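Local coordinates for protein acetyl xylan esterase (PDB 5BN1) that cleaves acetyl side groups from the xylose units of xylan and xylo-oligosaccharides, as a serine esterase of the GDSL family that assembles into a ring-shaped homooctamer, at residues Arg21-Glu27 / Arg55-Ile61; Ile87-Ile91 / Met134-Tyr138. The protein carries 1 engineered substitution. All coordinates share one frame; numbering follows the deposited sequence.

Interaction 1: residues Arg21-Glu27 / Arg55-Ile61; sequences RARPEGE and RVVNKGI
Arg21 grips the carbonyl of Gly60 side-on, giving it both NE, at 2.8 Å from Gly60 O, and NH2. NE lies in the carbonyl plane, NH2 well above it. A bend at chi2 (83°) lays the guanidinium against residues 58-60, with Asn58 O over one face and CG of Arg23 over the other, while NH1 turns back to Ala22 O and Pro24 O. With an alanine in place of Arg21, Gly60 O would lose both donors, and the 22-24 turn, no longer held by NH1, is likely to shift. Arg23 passes its guanidinium face over CG2 of Ile61 and forms a salt bridge with Asp18. Pro24, after a cis peptide bond, offers a carbonyl that Arg21 NH1 and Lys59 NZ approach from opposite faces, NZ at 2.7 Å from Pro24 O. Gly26 must be glycine: a CB would strike Asn58 O. Its own carbonyl receives Asn58 N at 2.8 Å from Gly26 O, nearly straight (169°). Glu27 reaches toward Arg55 in a salt bridge of doubtful detail, both side chains having alternate conformers. Asn58 OD1 accepts from Gly60 N, an Asx turn that leads from outer strand 55-58 of the SGNH hydrolase sheet toward Gly63, inferred to stabilise the transition state.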
loop_
_atom_site.group_PDB
_atom_site.type_symbol
_atom_site.label_atom_id
_atom_site.label_comp_id
_atom_site.label_asym_id
_atom_site.label_seq_id
_atom_site.Cartn_x
_atom_site.Cartn_y
_atom_site.Cartn_z
ATOM N N ARG A 21 -19.732 -0.888 -8.144
ATOM C CA ARG A 21 -20.212 -2.234 -8.283
ATOM C C ARG A 21 -19.109 -3.218 -8.671
ATOM O O ARG A 21 -18.091 -2.842 -9.202
ATOM C CB ARG A 21 -21.438 -2.282 -9.204
ATOM C CG ARG A 21 -21.213 -1.959 -10.638
ATOM C CD ARG A 21 -20.729 -3.142 -11.400
ATOM N NE ARG A 21 -20.656 -2.825 -12.782
ATOM C CZ ARG A 21 -20.442 -3.714 -13.736
ATOM N NH1 ARG A 21 -20.153 -4.994 -13.452
ATOM N NH2 ARG A 21 -20.545 -3.357 -14.986
ATOM N N ALA A 22 -19.347 -4.476 -8.323
ATOM C CA ALA A 22 -18.336 -5.580 -8.648
ATOM C C ALA A 22 -18.287 -5.861 -10.155
ATOM O O ALA A 22 -19.321 -5.993 -10.775
ATOM C CB ALA A 22 -18.764 -6.843 -7.947
ATOM N N ARG A 23 -17.081 -5.875 -10.673
ATOM C CA ARG A 23 -16.806 -6.100 -12.094
ATOM C C ARG A 23 -16.172 -7.510 -12.246
ATOM O O ARG A 23 -15.274 -7.887 -11.478
ATOM C CB ARG A 23 -15.911 -5.055 -12.661
ATOM C CG ARG A 23 -16.536 -3.667 -12.531
ATOM C CD ARG A 23 -15.907 -2.769 -13.517
ATOM N NE ARG A 23 -16.295 -1.370 -13.248
ATOM C CZ ARG A 23 -15.821 -0.337 -13.929
ATOM N NH1 ARG A 23 -14.943 -0.514 -14.922
ATOM N NH2 ARG A 23 -16.256 0.894 -13.674
ATOM N N PRO A 24 -16.660 -8.264 -13.239
ATOM C CA PRO A 24 -17.666 -7.974 -14.237
ATOM C C PRO A 24 -19.110 -8.248 -13.847
ATOM O O PRO A 24 -20.050 -7.690 -14.440
ATOM C CB PRO A 24 -17.265 -8.932 -15.412
ATOM C CG PRO A 24 -16.810 -10.170 -14.659
ATOM C CD PRO A 24 -15.946 -9.549 -13.554
ATOM N N GLU A 25 -19.289 -9.066 -12.806
ATOM C CA GLU A 25 -20.566 -9.754 -12.567
ATOM C C GLU A 25 -21.639 -8.770 -12.054
ATOM O O GLU A 25 -22.869 -8.910 -12.358
ATOM C CB GLU A 25 -20.383 -10.906 -11.548
ATOM C CG GLU A 25 -19.058 -11.690 -11.689
ATOM C CD GLU A 25 -17.772 -11.030 -11.057
ATOM O OE1 GLU A 25 -17.797 -9.940 -10.344
ATOM O OE2 GLU A 25 -16.673 -11.625 -11.304
ATOM N N GLY A 26 -21.245 -7.795 -11.195
ATOM C CA GLY A 26 -22.285 -6.868 -10.686
ATOM C C GLY A 26 -23.498 -7.445 -9.922
ATOM O O GLY A 26 -24.574 -6.902 -9.806
ATOM N N GLU A 27 -23.238 -8.602 -9.210
ATOM C CA GLU A 27 -24.301 -9.302 -8.536
ATOM C C GLU A 27 -23.642 -10.258 -7.491
ATOM O O GLU A 27 -22.440 -10.585 -7.609
ATOM C CB GLU A 27 -25.106 -10.140 -9.597
ATOM C CG GLU A 27 -26.462 -10.703 -9.193
ATOM C CD GLU A 27 -27.088 -11.654 -10.223
ATOM O OE1 GLU A 27 -26.361 -12.189 -11.109
ATOM O OE2 GLU A 27 -28.304 -11.876 -10.114
ATOM N N ARG A 55 -34.034 -10.824 -8.444
ATOM C CA ARG A 55 -32.613 -10.916 -8.536
ATOM C C ARG A 55 -32.162 -9.685 -9.334
ATOM O O ARG A 55 -32.738 -9.299 -10.252
ATOM C CB ARG A 55 -32.118 -12.155 -9.239
ATOM C CG ARG A 55 -32.911 -13.426 -9.020
ATOM C CD ARG A 55 -32.291 -14.368 -10.064
ATOM N NE ARG A 55 -30.915 -13.829 -10.287
ATOM C CZ ARG A 55 -30.036 -14.281 -11.171
ATOM N NH1 ARG A 55 -30.365 -15.259 -11.999
ATOM N NH2 ARG A 55 -28.860 -13.718 -11.265
ATOM N N VAL A 56 -31.178 -8.999 -8.781
ATOM C CA VAL A 56 -30.695 -7.705 -9.313
ATOM C C VAL A 56 -29.259 -7.760 -9.672
ATOM O O VAL A 56 -28.403 -8.308 -8.964
ATOM C CB VAL A 56 -31.027 -6.558 -8.342
ATOM C CG1 VAL A 56 -30.535 -5.203 -8.893
ATOM C CG2 VAL A 56 -32.474 -6.493 -8.020
ATOM N N VAL A 57 -28.918 -7.199 -10.870
ATOM C CA VAL A 57 -27.596 -7.135 -11.421
ATOM C C VAL A 57 -27.293 -5.627 -11.767
ATOM O O VAL A 57 -28.174 -4.945 -12.257
ATOM C CB VAL A 57 -27.482 -7.960 -12.737
ATOM C CG1 VAL A 57 -26.065 -8.014 -13.196
ATOM C CG2 VAL A 57 -28.031 -9.374 -12.547
ATOM N N ASN A 58 -26.082 -5.178 -11.423
ATOM C CA ASN A 58 -25.640 -3.842 -11.733
ATOM C C ASN A 58 -24.558 -3.860 -12.720
ATOM O O ASN A 58 -23.432 -4.331 -12.539
ATOM C CB ASN A 58 -25.164 -3.155 -10.433
ATOM C CG ASN A 58 -24.857 -1.675 -10.659
ATOM O OD1 ASN A 58 -24.688 -1.209 -11.785
ATOM N ND2 ASN A 58 -24.679 -0.936 -9.548
ATOM N N LYS A 59 -24.867 -3.365 -13.935
ATOM C CA LYS A 59 -23.952 -3.257 -15.046
ATOM C C LYS A 59 -23.499 -1.845 -15.381
ATOM O O LYS A 59 -23.002 -1.540 -16.474
ATOM C CB LYS A 59 -24.497 -3.999 -16.328
ATOM C CG LYS A 59 -24.552 -5.504 -16.087
ATOM C CD LYS A 59 -23.243 -6.152 -16.041
ATOM C CE LYS A 59 -23.340 -7.693 -16.139
ATOM N NZ LYS A 59 -22.003 -8.332 -16.196
ATOM N N GLY A 60 -23.634 -0.943 -14.401
ATOM C CA GLY A 60 -23.151 0.424 -14.581
ATOM C C GLY A 60 -21.661 0.480 -14.805
ATOM O O GLY A 60 -20.918 -0.364 -14.154
ATOM N N ILE A 61 -21.172 1.395 -15.647
ATOM C CA ILE A 61 -19.774 1.629 -15.772
ATOM C C ILE A 61 -19.488 3.116 -15.808
ATOM O O ILE A 61 -19.964 3.849 -16.672
ATOM C CB ILE A 61 -19.215 0.928 -17.007
ATOM C CG1 ILE A 61 -19.396 -0.538 -16.844
ATOM C CG2 ILE A 61 -17.762 1.242 -17.234
ATOM C CD1 ILE A 61 -18.767 -1.378 -17.895
HETATM O O HOH W 1 -29.457 -10.831 -7.441
#

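Interaction 2: residues Ile87-Ile91 / Met134-Tyr138; sequences IMIGI and MTPFY
Close to the inferred catalytic serine of this SGNH hydrolase, at the C-terminal ends of two neighbouring parallel strands, Ile91 and Met88 pack against Phe137. The CD1 methyl of Ile91 sits over one ring face, 3.9 Å from the Phe137 centroid, in a CH-pi contact, while SD of Met88 lies at the ring edge, 5.2 Å from the same centroid, as a Met-aromatic pair. Phe137 reaches back because its CG stands between its backbone N and carbonyl carbon (chi1 60°), which swings the ring toward residues 87-91 although its CB points away. A flexible, unbranched thioether suits Met88: CG lies anti to the backbone N (chi1 -174°), bringing SD to 3.4 Å from Thr135 O, while CB meets Met134 CB at 3.8 Å. In the parallel alpha/beta sheet, strands 84-88 and 130-134 are neighbours, and Met134 N donates to Ile87 O at 2.8 Å, nearly straight. Beyond this bond a water links the two backbones, accepting from Ile89 N and donating to Met134 O. Gly90, the N-cap of helix 91-99, has backbone angles that call for glycine, and a CB would also collide with CG of Pro136. The compact Pro136 ring packs against this turn, its CB 3.9 Å from CG1 of Ile91. Ile91 is followed by Asn92, an inferred transition-state stabiliser, and Ile16, next to Ser15, also packs on Met88, Ile91 and Phe137.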
loop_
_atom_site.group_PDB
_atom_site.type_symbol
_atom_site.label_atom_id
_atom_site.label_comp_id
_atom_site.label_asym_id
_atom_site.label_seq_id
_atom_site.Cartn_x
_atom_site.Cartn_y
_atom_site.Cartn_z
ATOM N N ILE A 87 -32.362 1.553 -17.696
ATOM C CA ILE A 87 -31.321 2.331 -18.380
ATOM C C ILE A 87 -31.355 3.742 -17.835
ATOM O O ILE A 87 -32.346 4.449 -17.857
ATOM C CB ILE A 87 -31.519 2.390 -19.933
ATOM C CG1 ILE A 87 -31.691 0.952 -20.417
ATOM C CG2 ILE A 87 -30.391 3.168 -20.571
ATOM C CD1 ILE A 87 -32.280 0.958 -21.856
ATOM N N MET A 88 -30.159 4.262 -17.413
ATOM C CA MET A 88 -29.973 5.690 -17.092
ATOM C C MET A 88 -28.654 6.109 -17.696
ATOM O O MET A 88 -27.548 5.831 -17.269
ATOM C CB MET A 88 -29.972 6.043 -15.582
ATOM C CG MET A 88 -29.922 7.531 -15.381
ATOM S SD MET A 88 -30.417 8.125 -13.751
ATOM C CE MET A 88 -29.381 7.112 -12.728
ATOM N N ILE A 89 -28.822 6.820 -18.850
ATOM C CA ILE A 89 -27.664 7.239 -19.654
ATOM C C ILE A 89 -27.951 8.571 -20.301
ATOM O O ILE A 89 -29.106 8.985 -20.522
ATOM C CB ILE A 89 -27.294 6.183 -20.693
ATOM C CG1 ILE A 89 -25.834 6.271 -21.181
ATOM C CG2 ILE A 89 -28.357 6.208 -21.862
ATOM C CD1 ILE A 89 -24.836 5.749 -20.128
ATOM N N GLY A 90 -26.881 9.347 -20.491
ATOM C CA GLY A 90 -26.954 10.729 -21.079
ATOM C C GLY A 90 -26.173 11.773 -20.343
ATOM O O GLY A 90 -25.827 12.770 -20.911
ATOM N N ILE A 91 -25.910 11.563 -19.028
ATOM C CA ILE A 91 -25.122 12.551 -18.339
ATOM C C ILE A 91 -23.788 12.827 -19.011
ATOM O O ILE A 91 -23.432 13.983 -19.203
ATOM C CB ILE A 91 -24.927 12.170 -16.872
ATOM C CG1 ILE A 91 -26.221 12.351 -16.101
ATOM C CG2 ILE A 91 -23.835 13.069 -16.212
ATOM C CD1 ILE A 91 -26.255 11.800 -14.685
ATOM N N MET A 134 -34.807 5.702 -17.438
ATOM C CA MET A 134 -34.642 6.821 -16.567
ATOM C C MET A 134 -33.914 7.936 -17.259
ATOM O O MET A 134 -32.953 7.727 -17.943
ATOM C CB MET A 134 -33.719 6.388 -15.390
ATOM C CG MET A 134 -34.201 5.192 -14.619
ATOM S SD MET A 134 -33.058 4.582 -13.229
ATOM C CE MET A 134 -33.230 5.984 -12.148
ATOM N N THR A 135 -34.379 9.127 -17.085
ATOM C CA THR A 135 -33.745 10.305 -17.729
ATOM C C THR A 135 -32.357 10.512 -17.100
ATOM O O THR A 135 -32.182 10.145 -15.915
ATOM C CB THR A 135 -34.482 11.637 -17.592
ATOM O OG1 THR A 135 -34.668 12.034 -16.206
ATOM C CG2 THR A 135 -35.921 11.496 -18.155
ATOM N N PRO A 136 -31.408 10.986 -17.856
ATOM C CA PRO A 136 -30.272 11.671 -17.187
ATOM C C PRO A 136 -30.808 12.835 -16.389
ATOM O O PRO A 136 -31.976 13.287 -16.393
ATOM C CB PRO A 136 -29.393 12.002 -18.370
ATOM C CG PRO A 136 -30.386 12.466 -19.457
ATOM C CD PRO A 136 -31.418 11.390 -19.319
ATOM N N PHE A 137 -29.885 13.522 -15.666
ATOM C CA PHE A 137 -30.227 14.650 -14.873
ATOM C C PHE A 137 -28.963 15.531 -14.681
ATOM O O PHE A 137 -27.851 15.064 -14.924
ATOM C CB PHE A 137 -30.740 14.214 -13.436
ATOM C CG PHE A 137 -29.758 13.438 -12.610
ATOM C CD1 PHE A 137 -28.818 14.158 -11.901
ATOM C CD2 PHE A 137 -29.730 12.066 -12.599
ATOM C CE1 PHE A 137 -27.833 13.444 -11.190
ATOM C CE2 PHE A 137 -28.786 11.364 -11.925
ATOM C CZ PHE A 137 -27.813 12.050 -11.248
ATOM N N TYR A 138 -29.248 16.729 -14.209
ATOM C CA TYR A 138 -28.171 17.681 -13.847
ATOM C C TYR A 138 -28.672 18.409 -12.664
ATOM O O TYR A 138 -29.787 18.965 -12.682
ATOM C CB TYR A 138 -27.789 18.571 -14.992
ATOM C CG TYR A 138 -26.542 19.404 -14.802
ATOM C CD1 TYR A 138 -25.351 18.797 -14.476
ATOM C CD2 TYR A 138 -26.539 20.756 -15.062
ATOM C CE1 TYR A 138 -24.188 19.506 -14.366
ATOM C CE2 TYR A 138 -25.351 21.481 -14.931
ATOM C CZ TYR A 138 -24.198 20.843 -14.620
ATOM O OH TYR A 138 -23.035 21.619 -14.566
HETATM O O HOH W 2 -31.473 6.927 -20.147
#

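Overall arrangement
Both interactions reach one parallel sheet, its five strands ordered 55-58, 8-13, 84-88, 130-134, 168-170. Interaction 1 lies at its outer strand 55-58, partly buried and within reach of a second subunit; interaction 2 joins the ends of 84-88 and 130-134 deep inside the chain. Strand 8-13 runs between them. Their centres are 18 Å apart, their nearest atoms about 6 Å, without touching. Along the chain the first closes before the second opens. Each leads toward a residue inferred to stabilise the transition state, Gly63 and Asn92 respectively; both contacts thus lie near the inferred active site, with side chains of Arg23 and Ile91 about 8 and 7 Å from that of Ser15.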